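Uncharacterized protein Dfer_1899 (Dyadobacter fermentans, PDB 5HX0) is of unknown function but folds as a six-bladed beta-propeller of the non-viral sialidase type and so may bind or process a carbohydrate. Local coordinates at residues L138-Y142 against Y207-M212; L73-R77 against S124-L129; R219-A225 against N237-D243; Y187-I191 against K203-Y207; A58-V63 against V381-F385. All coordinates share one frame; numbering follows the deposited sequence. Where two conformers were deposited one is given.

Interaction 1: residues L138-Y142 against Y207-M212; sequences LCASY and YNRGAM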
# COMPACT_ATOMS: atom_id res chain seq x y z
N LEU A 138 -5.52 2.55 18.71
CA LEU A 138 -4.41 3.30 18.14
C LEU A 138 -3.43 2.31 17.53
O LEU A 138 -3.18 1.25 18.10
CB LEU A 138 -3.68 4.12 19.20
CG LEU A 138 -4.51 5.09 20.05
CD1 LEU A 138 -3.61 5.77 21.07
CD2 LEU A 138 -5.12 6.13 19.14
N CYS A 139 -2.86 2.67 16.37
CA CYS A 139 -1.84 1.84 15.72
C CYS A 139 -0.65 2.74 15.39
O CYS A 139 -0.68 3.47 14.40
CB CYS A 139 -2.39 1.14 14.47
SG CYS A 139 -1.16 0.08 13.68
N ALA A 140 0.38 2.70 16.23
CA ALA A 140 1.58 3.50 16.01
C ALA A 140 2.49 2.81 15.00
O ALA A 140 2.56 1.58 14.92
CB ALA A 140 2.32 3.72 17.32
N SER A 141 3.18 3.62 14.21
CA SER A 141 4.12 3.07 13.24
C SER A 141 5.22 4.11 13.01
O SER A 141 5.27 5.15 13.67
CB SER A 141 3.39 2.70 11.94
OG SER A 141 4.27 2.12 11.00
N TYR A 142 6.10 3.82 12.06
CA TYR A 142 7.10 4.77 11.58
C TYR A 142 7.57 4.27 10.21
O TYR A 142 7.28 3.15 9.82
CB TYR A 142 8.27 4.94 12.55
CG TYR A 142 8.95 3.66 13.05
CD1 TYR A 142 10.06 3.15 12.39
CD2 TYR A 142 8.51 3.01 14.21
CE1 TYR A 142 10.72 2.03 12.85
CE2 TYR A 142 9.16 1.85 14.67
CZ TYR A 142 10.27 1.38 13.97
OH TYR A 142 10.95 0.25 14.38
N TYR A 207 8.49 8.40 17.73
CA TYR A 207 8.15 7.05 17.27
C TYR A 207 8.70 6.06 18.29
O TYR A 207 9.60 6.40 19.06
CB TYR A 207 8.76 6.75 15.88
CG TYR A 207 10.27 6.69 16.00
CD1 TYR A 207 11.01 7.85 16.01
CD2 TYR A 207 10.94 5.46 16.23
CE1 TYR A 207 12.38 7.83 16.20
CE2 TYR A 207 12.30 5.43 16.42
CZ TYR A 207 13.03 6.62 16.41
OH TYR A 207 14.39 6.62 16.63
N ASN A 208 8.20 4.83 18.25
CA ASN A 208 8.93 3.73 18.87
C ASN A 208 8.31 2.41 18.45
O ASN A 208 7.23 2.37 17.85
CB ASN A 208 8.96 3.82 20.41
CG ASN A 208 10.27 3.31 20.98
OD1 ASN A 208 11.07 2.70 20.26
ND2 ASN A 208 10.50 3.54 22.27
N ARG A 209 8.99 1.32 18.80
CA ARG A 209 8.34 0.03 18.94
C ARG A 209 8.18 -0.23 20.44
O ARG A 209 9.16 -0.14 21.19
CB ARG A 209 9.12 -1.12 18.28
CG ARG A 209 8.37 -2.49 18.32
CD ARG A 209 8.51 -3.22 19.69
NE ARG A 209 7.85 -4.52 19.70
CZ ARG A 209 7.70 -5.29 20.77
NH1 ARG A 209 7.11 -6.48 20.65
NH2 ARG A 209 8.13 -4.88 21.98
N GLY A 210 6.97 -0.57 20.85
CA GLY A 210 6.69 -0.87 22.24
C GLY A 210 5.24 -0.57 22.56
O GLY A 210 4.54 0.09 21.80
N ALA A 211 4.80 -1.07 23.71
CA ALA A 211 3.42 -0.88 24.13
C ALA A 211 3.23 0.49 24.78
O ALA A 211 4.04 0.92 25.62
CB ALA A 211 2.98 -1.97 25.10
N MSE A 212 2.15 1.17 24.38
CA MSE A 212 1.61 2.30 25.11
C MSE A 212 0.82 1.75 26.28
O MSE A 212 0.61 0.54 26.35
CB MSE A 212 0.69 3.15 24.22
CG MSE A 212 1.36 3.68 22.98
SE MSE A 212 -0.00 4.56 21.89
CE MSE A 212 1.13 5.39 20.56
O HOH W 1 5.87 4.63 16.40
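The Tyr207 ring presents its edge to one face of Tyr142, its CD2 standing 4.0 Å above the Tyr142 plane and displaced toward the rim. Ring centroids lie 5.3 Å apart with the planes at 58°, an edge-to-face (T-shaped) pair. In both tyrosines CG sits between the backbone N and the carbonyl carbon (chi1 51° in Tyr142, 67° in Tyr207), and with CB of Tyr142 only 3.8 Å from CB of Tyr207 these torsions bring the two rings together. At the edge of the Tyr142 ring, CE2 comes to 3.8 Å from Asn208 O.

At the other end Met212, present as selenomethionine, reaches over as an extended chain. Its SE meets Leu138 CD1 at 3.9 Å, the two side chains crossing at about a right angle, and its CE meets Ala140 CB at 3.8 Å. Between these apolar ends a water lies 2.8 Å from Ser141 O and accepts from Asn208 N at 3.0 Å.

Strand 137-145 belongs to one propeller blade, and residues 207-212 run on toward strand 213-214 of the next. Asn208 ND2 bonds to Val223 O and Asn264 O, while Arg209 NH1 bonds to Pro369 O. No direct hydrogen bond joins the two segments, which implies that they meet through aromatic and apolar packing and a single bridging water.

Interaction 2: residues L73-R77 against S124-L129; sequences LAFRR and SQDPCL. With ACT (acetate ion), chain D.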
# COMPACT_ATOMS: atom_id res chain seq x y z
N LEU A 73 -4.40 -9.17 15.31
CA LEU A 73 -2.94 -9.09 15.38
C LEU A 73 -2.41 -8.34 14.16
O LEU A 73 -2.65 -8.76 13.02
CB LEU A 73 -2.30 -10.48 15.50
CG LEU A 73 -0.76 -10.57 15.56
CD1 LEU A 73 -0.33 -11.86 16.28
CD2 LEU A 73 -0.11 -10.53 14.18
N ALA A 74 -1.68 -7.26 14.41
CA ALA A 74 -1.09 -6.42 13.36
C ALA A 74 0.37 -6.80 13.20
O ALA A 74 1.04 -7.12 14.18
CB ALA A 74 -1.19 -4.94 13.73
N PHE A 75 0.86 -6.75 11.96
CA PHE A 75 2.28 -6.99 11.73
C PHE A 75 2.72 -6.29 10.46
O PHE A 75 1.91 -5.80 9.66
CB PHE A 75 2.62 -8.50 11.69
CG PHE A 75 1.92 -9.27 10.59
CD1 PHE A 75 0.60 -9.68 10.75
CD2 PHE A 75 2.58 -9.63 9.43
CE1 PHE A 75 -0.06 -10.41 9.78
CE2 PHE A 75 1.93 -10.37 8.44
CZ PHE A 75 0.62 -10.76 8.61
N ARG A 76 4.03 -6.19 10.32
CA ARG A 76 4.66 -5.65 9.12
C ARG A 76 4.81 -6.77 8.11
O ARG A 76 5.40 -7.82 8.43
CB ARG A 76 6.04 -5.06 9.45
CG ARG A 76 6.82 -4.53 8.21
CD ARG A 76 8.26 -4.18 8.63
NE ARG A 76 9.05 -3.54 7.55
CZ ARG A 76 9.77 -4.20 6.65
NH1 ARG A 76 9.80 -5.54 6.65
NH2 ARG A 76 10.46 -3.53 5.73
N ARG A 77 4.33 -6.55 6.89
CA ARG A 77 4.54 -7.50 5.80
C ARG A 77 5.25 -6.81 4.64
O ARG A 77 4.84 -5.72 4.21
CB ARG A 77 3.22 -8.13 5.33
CG ARG A 77 3.49 -9.31 4.39
CD ARG A 77 2.21 -10.09 4.05
NE ARG A 77 1.38 -9.33 3.11
CZ ARG A 77 0.39 -9.85 2.40
NH1 ARG A 77 -0.31 -9.07 1.56
NH2 ARG A 77 0.11 -11.15 2.50
N SER A 124 6.39 1.07 5.85
CA SER A 124 5.95 1.26 7.23
C SER A 124 6.46 0.13 8.13
O SER A 124 6.64 -1.00 7.68
CB SER A 124 4.43 1.33 7.29
OG SER A 124 3.98 2.44 6.53
N GLN A 125 6.66 0.44 9.41
CA GLN A 125 7.32 -0.49 10.33
C GLN A 125 6.44 -0.84 11.53
O GLN A 125 5.49 -0.13 11.85
CB GLN A 125 8.60 0.14 10.88
CG GLN A 125 9.57 0.59 9.78
CD GLN A 125 10.06 -0.58 8.99
OE1 GLN A 125 9.72 -0.74 7.82
NE2 GLN A 125 10.87 -1.44 9.62
N ASP A 126 6.82 -1.93 12.20
CA ASP A 126 6.44 -2.24 13.58
C ASP A 126 5.11 -1.65 14.04
O ASP A 126 5.09 -0.73 14.87
CB ASP A 126 7.52 -1.74 14.55
CG ASP A 126 8.91 -2.27 14.21
OD1 ASP A 126 9.18 -2.59 13.04
OD2 ASP A 126 9.76 -2.35 15.14
N PRO A 127 3.97 -2.12 13.54
CA PRO A 127 2.69 -1.58 14.03
C PRO A 127 2.50 -1.93 15.49
O PRO A 127 2.58 -3.09 15.88
CB PRO A 127 1.64 -2.29 13.16
CG PRO A 127 2.34 -3.66 12.81
CD PRO A 127 3.81 -3.33 12.70
N CYS A 128 2.23 -0.92 16.31
CA CYS A 128 2.02 -1.11 17.73
C CYS A 128 0.59 -0.72 18.09
O CYS A 128 0.26 0.46 18.10
CB CYS A 128 3.05 -0.29 18.51
SG CYS A 128 4.67 -1.08 18.35
N LEU A 129 -0.25 -1.71 18.38
CA LEU A 129 -1.66 -1.50 18.71
C LEU A 129 -1.85 -1.17 20.19
O LEU A 129 -1.23 -1.79 21.07
CB LEU A 129 -2.46 -2.76 18.36
CG LEU A 129 -2.47 -3.24 16.90
CD1 LEU A 129 -3.26 -4.57 16.75
CD2 LEU A 129 -3.08 -2.17 16.01
C ACT D . 12.75 -2.58 13.08
O ACT D . 11.96 -1.82 12.45
OXT ACT D . 12.31 -3.13 14.14
CH3 ACT D . 14.15 -2.79 12.59
O HOH W 2 10.26 -0.40 5.26
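Arg76 reaches along residues 124-126 from its base to its guanidinium. CB lies 4.2 Å from Asp126 N, a buried amide with no hydrogen-bonding partner in the model. CG and CD then pass Ser124 O, with CG at 3.6 Å. The chain stays extended as far as NE, with CG opposite the backbone N (chi1 177°), which carries NE to Gln125 OE1 at 2.9 Å. That hydrogen bond is fairly straight (155° at the hydrogen), yet NE stands above the amide plane, 42° out of it, and is not on a lone pair. Beyond it, NH2 gives a proton to a water at 3.2 Å, and the same water donates to Gln125 OE1, which also takes a weak bond from Ser96 OG.

This is a blade-to-blade interface of the propeller: strand 71-79 is the second strand of its sheet, and strand 123-131 begins the next. Farther along, Pro127 lays its ring against the neighbouring backbone, CG being 3.5 Å from Phe75 CA. Ala74 CB meets Leu129 CD1 at 3.7 Å. Bent at chi2, Gln125 turns NE2 to ACT O at 3.1 Å; this acetate, probably from the crystallisation liquor, also lies near the Asp126 carboxylate.

Interaction 3: residues R219-A225 against N237-D243; sequences RILWVVA and NHLLISD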
# COMPACT_ATOMS: atom_id res chain seq x y z
N ARG A 219 -5.43 8.87 30.82
CA ARG A 219 -4.29 9.42 30.10
C ARG A 219 -3.50 8.28 29.45
O ARG A 219 -3.41 7.18 29.99
CB ARG A 219 -3.47 10.22 31.10
CG ARG A 219 -2.01 10.30 30.91
CD ARG A 219 -1.45 11.21 32.02
NE ARG A 219 -1.94 12.59 31.94
CZ ARG A 219 -1.37 13.63 32.54
NH1 ARG A 219 -0.26 13.46 33.26
NH2 ARG A 219 -1.88 14.85 32.40
N ILE A 220 -2.95 8.53 28.25
CA ILE A 220 -2.18 7.51 27.53
C ILE A 220 -0.70 7.82 27.67
O ILE A 220 -0.26 8.92 27.33
CB ILE A 220 -2.56 7.43 26.05
CG1 ILE A 220 -4.07 7.26 25.89
CG2 ILE A 220 -1.82 6.23 25.39
CD1 ILE A 220 -4.49 7.26 24.46
N LEU A 221 0.07 6.82 28.10
CA LEU A 221 1.51 6.91 28.28
C LEU A 221 2.20 6.27 27.08
O LEU A 221 1.80 5.21 26.62
CB LEU A 221 1.92 6.16 29.55
CG LEU A 221 1.15 6.55 30.79
CD1 LEU A 221 1.47 5.61 31.94
CD2 LEU A 221 1.50 7.98 31.15
N TRP A 222 3.27 6.91 26.60
CA TRP A 222 4.00 6.40 25.44
C TRP A 222 5.46 6.76 25.63
O TRP A 222 5.80 7.95 25.67
CB TRP A 222 3.46 7.01 24.15
CG TRP A 222 4.00 6.39 22.89
CD1 TRP A 222 4.64 5.19 22.76
CD2 TRP A 222 3.93 6.96 21.58
NE1 TRP A 222 4.99 4.97 21.44
CE2 TRP A 222 4.55 6.05 20.70
CE3 TRP A 222 3.40 8.15 21.06
CZ2 TRP A 222 4.66 6.28 19.33
CZ3 TRP A 222 3.50 8.39 19.71
CH2 TRP A 222 4.13 7.47 18.85
N VAL A 223 6.33 5.76 25.74
CA VAL A 223 7.76 6.03 25.83
C VAL A 223 8.37 5.92 24.44
O VAL A 223 8.38 4.84 23.84
CB VAL A 223 8.46 5.09 26.82
CG1 VAL A 223 9.99 5.32 26.80
CG2 VAL A 223 7.89 5.32 28.23
N VAL A 224 8.89 7.04 23.93
CA VAL A 224 9.38 7.13 22.56
C VAL A 224 10.90 7.21 22.57
O VAL A 224 11.54 7.45 23.59
CB VAL A 224 8.80 8.34 21.79
CG1 VAL A 224 7.28 8.22 21.64
CG2 VAL A 224 9.21 9.66 22.48
N ALA A 225 11.48 6.98 21.40
CA ALA A 225 12.92 7.02 21.21
C ALA A 225 13.29 8.30 20.49
O ALA A 225 12.50 8.83 19.71
CB ALA A 225 13.41 5.81 20.39
N ASN A 237 15.30 7.67 25.73
CA ASN A 237 13.87 7.48 25.86
C ASN A 237 13.25 8.65 26.62
O ASN A 237 13.86 9.21 27.55
CB ASN A 237 13.52 6.17 26.59
CG ASN A 237 13.68 4.94 25.70
OD1 ASN A 237 14.26 3.94 26.12
ND2 ASN A 237 13.18 5.02 24.46
N HIS A 238 12.02 8.97 26.25
CA HIS A 238 11.28 10.12 26.74
C HIS A 238 9.81 9.74 26.81
O HIS A 238 9.32 9.01 25.95
CB HIS A 238 11.52 11.32 25.80
CG HIS A 238 12.97 11.60 25.59
ND1 HIS A 238 13.69 12.44 26.42
CD2 HIS A 238 13.87 11.08 24.72
CE1 HIS A 238 14.95 12.45 26.05
NE2 HIS A 238 15.09 11.63 25.02
N LEU A 239 9.13 10.19 27.86
CA LEU A 239 7.72 9.88 28.05
C LEU A 239 6.85 10.96 27.40
O LEU A 239 6.97 12.14 27.74
CB LEU A 239 7.39 9.76 29.53
CG LEU A 239 5.92 9.49 29.88
CD1 LEU A 239 5.47 8.14 29.36
CD2 LEU A 239 5.71 9.58 31.39
N LEU A 240 5.97 10.54 26.50
CA LEU A 240 4.89 11.38 26.01
C LEU A 240 3.59 10.98 26.69
O LEU A 240 3.39 9.82 27.07
CB LEU A 240 4.71 11.28 24.50
CG LEU A 240 5.94 11.47 23.61
CD1 LEU A 240 5.52 11.47 22.15
CD2 LEU A 240 6.67 12.75 23.96
N ILE A 241 2.69 11.94 26.80
CA ILE A 241 1.40 11.72 27.43
C ILE A 241 0.32 12.34 26.54
O ILE A 241 0.49 13.46 26.04
CB ILE A 241 1.38 12.34 28.84
CG1 ILE A 241 2.32 11.56 29.78
CG2 ILE A 241 -0.02 12.46 29.32
CD1 ILE A 241 2.32 12.08 31.20
N SER A 242 -0.78 11.62 26.35
CA SER A 242 -1.92 12.13 25.61
C SER A 242 -3.12 12.22 26.54
O SER A 242 -3.49 11.22 27.16
CB SER A 242 -2.27 11.26 24.41
OG SER A 242 -3.44 11.79 23.78
N ASP A 243 -3.75 13.39 26.61
CA ASP A 243 -4.99 13.56 27.35
C ASP A 243 -6.22 13.60 26.46
O ASP A 243 -7.31 13.94 26.93
CB ASP A 243 -4.95 14.84 28.20
CG ASP A 243 -3.98 14.73 29.36
OD1 ASP A 243 -4.18 13.83 30.22
OD2 ASP A 243 -3.02 15.52 29.41
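Leu240 and Val224 meet at the apolar centre, Leu240 CD1 resting 3.7 Å from Val224 CG1. That same Val224 methyl lies over the middle of the Trp222 indole, 3.5 Å above its plane, and Leu240 runs beside the indole, so the three pack together on one sheet face. On the other face Leu221 CD2 lies alongside Ile241 CG1, while the Val223 and Leu239 side chains cross at about a right angle, Val223 CG2 3.9 Å from Leu239 CD1.

Between the faces the antiparallel ladder is regular. Ile220 with Ser242, Trp222 with Leu240 and Val224 with His238 are the hydrogen-bonded pairs, and Leu240 N to Trp222 O is the shortest bond at 2.7 Å. Val224 O takes two donors: His238 N and, from well above the carbonyl plane (59° out of it), Asn237 ND2 at 3.1 Å. Asn237 ND2 also bonds to Asn264 O.

At the opposite end Arg219 folds back through a bend at chi3 (-63°). Ile241 CG2 lies over one face of its guanidinium, 3.3 Å from NE. In the guanidinium plane, Arg219 NE forms a salt bridge with Asp243 OD1 at 3.1 Å (158° at the hydrogen), meeting the syn side of the carboxylate; the NH2 bonds are weak.

The two strands form a hairpin at the middle of a four-stranded blade, between strands 213-214 and 250-256. Leu221 and Val223 pack against strands 262-270 and 276-283 of the following blade, whereas the Trp222 face receives Met212 and Trp249.

Interaction 4: residues Y187-I191 against K203-Y207; sequences YPPHI and KLPAY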
# COMPACT_ATOMS: atom_id res chain seq x y z
N TYR A 187 0.52 12.71 13.09
CA TYR A 187 1.96 12.72 13.30
C TYR A 187 2.29 13.10 14.73
O TYR A 187 1.83 14.15 15.21
CB TYR A 187 2.63 13.67 12.31
CG TYR A 187 2.47 13.15 10.91
CD1 TYR A 187 3.34 12.19 10.41
CD2 TYR A 187 1.43 13.59 10.10
CE1 TYR A 187 3.19 11.68 9.14
CE2 TYR A 187 1.28 13.09 8.82
CZ TYR A 187 2.17 12.14 8.35
OH TYR A 187 2.03 11.63 7.08
N PRO A 188 3.04 12.28 15.46
CA PRO A 188 3.47 12.67 16.80
C PRO A 188 4.29 13.94 16.73
O PRO A 188 4.84 14.28 15.67
CB PRO A 188 4.32 11.48 17.27
CG PRO A 188 3.75 10.31 16.52
CD PRO A 188 3.39 10.87 15.16
N PRO A 189 4.40 14.68 17.83
CA PRO A 189 5.27 15.85 17.83
C PRO A 189 6.71 15.45 17.62
O PRO A 189 7.14 14.34 17.97
CB PRO A 189 5.05 16.46 19.22
CG PRO A 189 4.65 15.29 20.08
CD PRO A 189 3.83 14.41 19.17
N HIS A 190 7.48 16.35 17.03
CA HIS A 190 8.92 16.28 17.17
C HIS A 190 9.29 16.71 18.59
O HIS A 190 8.78 17.71 19.08
CB HIS A 190 9.61 17.18 16.15
CG HIS A 190 11.05 17.41 16.44
ND1 HIS A 190 11.50 18.53 17.11
CD2 HIS A 190 12.14 16.65 16.20
CE1 HIS A 190 12.82 18.45 17.26
NE2 HIS A 190 13.23 17.32 16.71
N ILE A 191 10.15 15.95 19.25
CA ILE A 191 10.54 16.31 20.62
C ILE A 191 11.96 16.86 20.60
O ILE A 191 12.80 16.47 19.77
CB ILE A 191 10.40 15.13 21.60
CG1 ILE A 191 11.18 13.90 21.12
CG2 ILE A 191 8.92 14.78 21.79
CD1 ILE A 191 11.44 12.87 22.23
N LYS A 203 10.87 18.37 10.82
CA LYS A 203 11.46 17.88 12.06
C LYS A 203 10.85 16.52 12.38
O LYS A 203 9.64 16.33 12.27
CB LYS A 203 11.24 18.87 13.20
CG LYS A 203 12.05 20.17 13.02
CD LYS A 203 12.21 20.92 14.34
CE LYS A 203 10.88 21.41 14.88
NZ LYS A 203 10.33 22.54 14.08
N LEU A 204 11.69 15.58 12.78
CA LEU A 204 11.26 14.17 12.81
C LEU A 204 10.21 13.91 13.88
O LEU A 204 10.49 14.09 15.07
CB LEU A 204 12.47 13.25 13.03
CG LEU A 204 12.19 11.76 12.77
CD1 LEU A 204 12.81 11.33 11.46
CD2 LEU A 204 12.70 10.89 13.94
N PRO A 205 9.01 13.44 13.52
CA PRO A 205 8.03 13.03 14.54
C PRO A 205 8.55 11.87 15.38
O PRO A 205 9.17 10.94 14.87
CB PRO A 205 6.82 12.60 13.71
CG PRO A 205 7.02 13.24 12.33
CD PRO A 205 8.51 13.22 12.15
N ALA A 206 8.24 11.91 16.68
CA ALA A 206 8.65 10.82 17.57
C ALA A 206 7.97 9.50 17.18
O ALA A 206 6.98 9.46 16.46
CB ALA A 206 8.32 11.18 19.02
N TYR A 207 8.49 8.40 17.73
CA TYR A 207 8.15 7.05 17.27
C TYR A 207 8.70 6.06 18.29
O TYR A 207 9.60 6.40 19.06
CB TYR A 207 8.76 6.75 15.88
CG TYR A 207 10.27 6.69 16.00
CD1 TYR A 207 11.01 7.85 16.01
CD2 TYR A 207 10.94 5.46 16.23
CE1 TYR A 207 12.38 7.83 16.20
CE2 TYR A 207 12.30 5.43 16.42
CZ TYR A 207 13.03 6.62 16.41
OH TYR A 207 14.39 6.62 16.63
O HOH W 3 10.87 13.52 17.68
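Pro188 and Ala206 pack closely, Pro188 CG being 3.3 Å from Ala206 O. Next to them Pro205 CB presses on Pro188 O, also at 3.3 Å, and the two proline rings cross at about a right angle. The one direct hydrogen bond between the segments sits here: Ala206 N gives its proton to Pro189 O at 3.0 Å, nearly straight at the hydrogen (166°) although the donor stands above the carbonyl plane. On the inner side Ile191 and Ala206 both lean on Val224 of strand 220-229, and Pro188 reaches Trp222, so this half of the contact is buried.

The outer half is more exposed, though His190 still packs closely. Its CG lies opposite the backbone N (chi1 166°), which brings the ring across Lys203. Lys203 CB sits over one face, 3.5 Å above the plane and toward the rim, a CH-pi contact, while at the ring edge His190 CD2 comes to 3.2 Å from Leu204 O. The far ring nitrogen, NE2, is held by Glu194 O. A water bridges Ile191 N and Leu204 O, donating to the latter at 2.7 Å. Looseness sets in at the Lys203 amine, which bends at chi3 and chi4 carry away from the contact, and at the exposed Tyr187, which only brushes the proline, its CD1 4.3 Å from Pro205 CG.

Two nearly perpendicular, irregular strips with prolines at their meeting point are thus folded together within the long connection from strand 183-186 to strand 213-214, which leads from one beta-propeller blade to the next.

Interaction 5: residues A58-V63 against V381-F385; sequences AAFPSV and VSYYF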
# COMPACT_ATOMS: atom_id res chain seq x y z
N ALA A 58 7.35 -11.47 7.29
CA ALA A 58 6.29 -11.07 8.21
C ALA A 58 6.91 -10.93 9.59
O ALA A 58 7.53 -11.88 10.08
CB ALA A 58 5.14 -12.09 8.23
N ALA A 59 6.77 -9.75 10.20
CA ALA A 59 7.54 -9.51 11.42
C ALA A 59 6.89 -8.44 12.29
O ALA A 59 6.01 -7.70 11.86
CB ALA A 59 8.98 -9.11 11.07
N PHE A 60 7.37 -8.36 13.54
CA PHE A 60 7.07 -7.29 14.49
C PHE A 60 5.58 -7.22 14.82
O PHE A 60 4.91 -6.24 14.47
CB PHE A 60 7.55 -5.93 13.91
CG PHE A 60 8.93 -6.01 13.25
CD1 PHE A 60 10.02 -6.54 13.94
CD2 PHE A 60 9.12 -5.57 11.94
CE1 PHE A 60 11.30 -6.64 13.34
CE2 PHE A 60 10.40 -5.67 11.32
CZ PHE A 60 11.48 -6.20 12.03
N PRO A 61 5.01 -8.23 15.48
CA PRO A 61 3.57 -8.22 15.73
C PRO A 61 3.17 -7.44 16.98
O PRO A 61 3.95 -7.25 17.92
CB PRO A 61 3.24 -9.70 15.91
CG PRO A 61 4.51 -10.24 16.64
CD PRO A 61 5.66 -9.46 15.99
N SER A 62 1.94 -6.93 16.96
CA SER A 62 1.26 -6.55 18.19
C SER A 62 -0.16 -7.09 18.10
O SER A 62 -0.66 -7.40 17.01
CB SER A 62 1.28 -5.04 18.44
OG SER A 62 0.56 -4.34 17.45
N VAL A 63 -0.81 -7.24 19.25
CA VAL A 63 -2.09 -7.94 19.27
C VAL A 63 -2.96 -7.44 20.41
O VAL A 63 -2.48 -7.13 21.51
CB VAL A 63 -1.85 -9.48 19.31
CG1 VAL A 63 -0.96 -9.87 20.50
CG2 VAL A 63 -3.16 -10.24 19.35
N VAL A 381 1.29 -15.53 23.73
CA VAL A 381 2.49 -14.73 23.50
C VAL A 381 2.78 -14.84 22.01
O VAL A 381 3.27 -15.87 21.54
CB VAL A 381 3.68 -15.20 24.33
CG1 VAL A 381 4.89 -14.28 24.08
CG2 VAL A 381 3.31 -15.27 25.82
N SER A 382 2.45 -13.80 21.24
CA SER A 382 2.82 -13.79 19.84
C SER A 382 4.22 -13.22 19.66
O SER A 382 4.76 -12.55 20.54
CB SER A 382 1.82 -12.96 19.02
OG SER A 382 2.04 -11.57 19.22
N TYR A 383 4.82 -13.51 18.51
CA TYR A 383 6.16 -13.04 18.16
C TYR A 383 6.34 -13.34 16.68
O TYR A 383 5.50 -13.99 16.06
CB TYR A 383 7.26 -13.71 19.01
CG TYR A 383 7.05 -15.18 19.25
CD1 TYR A 383 7.47 -16.14 18.32
CD2 TYR A 383 6.40 -15.63 20.41
CE1 TYR A 383 7.26 -17.50 18.54
CE2 TYR A 383 6.20 -16.99 20.64
CZ TYR A 383 6.62 -17.91 19.70
OH TYR A 383 6.41 -19.25 19.92
N TYR A 384 7.43 -12.84 16.09
CA TYR A 384 7.79 -13.35 14.78
C TYR A 384 9.00 -14.25 14.93
O TYR A 384 9.70 -14.24 15.96
CB TYR A 384 8.00 -12.24 13.72
CG TYR A 384 9.37 -11.56 13.69
CD1 TYR A 384 9.73 -10.65 14.67
CD2 TYR A 384 10.27 -11.80 12.64
CE1 TYR A 384 10.98 -10.00 14.63
CE2 TYR A 384 11.54 -11.16 12.60
CZ TYR A 384 11.87 -10.25 13.61
OH TYR A 384 13.11 -9.60 13.60
N PHE A 385 9.19 -15.11 13.93
CA PHE A 385 10.06 -16.26 14.15
C PHE A 385 10.60 -16.75 12.82
O PHE A 385 10.09 -16.41 11.75
CB PHE A 385 9.32 -17.40 14.87
CG PHE A 385 10.22 -18.20 15.77
CD1 PHE A 385 10.69 -17.65 16.95
CD2 PHE A 385 10.59 -19.50 15.43
CE1 PHE A 385 11.52 -18.38 17.80
CE2 PHE A 385 11.42 -20.24 16.24
CZ PHE A 385 11.90 -19.68 17.44
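Tyr384 OH is anchored by a hydrogen bond to Asp365 OD1, with Phe60 CE1 packing beside it at 3.5 Å. The Tyr384 and Phe60 side chains lie side by side and point the same way, their ring centroids 4.9 Å apart and planes at 66°, neither a stack nor an edge-to-face pair. Ala59 supplies the methyl between them. Its CB makes a CH-pi contact 3.5 Å from the Tyr384 centroid, only 18° off the ring normal, and the same carbon stands 3.6 Å above the centre of the Phe60 ring. Phe60 has a positive phi of 62°, an unusual backbone turn within the strand just before Pro61.

Pro61 carries the packing onward: CG rests 3.6 Å from Tyr383 CA, against the opposing backbone. Beyond it Ser382 OG is flanked by two carbons, Val63 CG1 at 3.7 Å and Pro61 CG at 3.8 Å. That hydroxyl bonds to Trp370 O in the adjoining strand of its own blade.

Strand 56-65 starts the first blade and strand 378-385 lies within the last, one of whose edge strands, 42-51, comes from the N-terminal end of the chain, the "velcro" closure of a beta-propeller. The two strands in contact are nearly antiparallel, yet no hydrogen bond passes between residues 58-63 and 381-385. The chemistry implies that these two segments meet by apolar and CH-pi packing, while the hydroxyls of Ser382 and Tyr384 bond elsewhere.

Interactions 2 and 5 have centres 8 Å apart and are joined through adjacent strands, with Ala74 N 2.8 Å from Ser62 O. Interactions 1 and 2, centres about 9 Å apart, meet where Tyr142 O comes 2.8 Å from Gln125 N. Tyr207, shared by interactions 1 and 4, ties both to interaction 3, its O lying 3.1 Å from Ala225 N. Interactions 3 and 5 are about 23 Å apart between centres, in different blades. Tyr142, Gln125, Asp126 and Phe60, from interactions 1, 2 and 5, all border one bound acetate, probably from the crystallisation liquor, which may mark a pocket; in sialidases the active site likewise lies near the propeller axis.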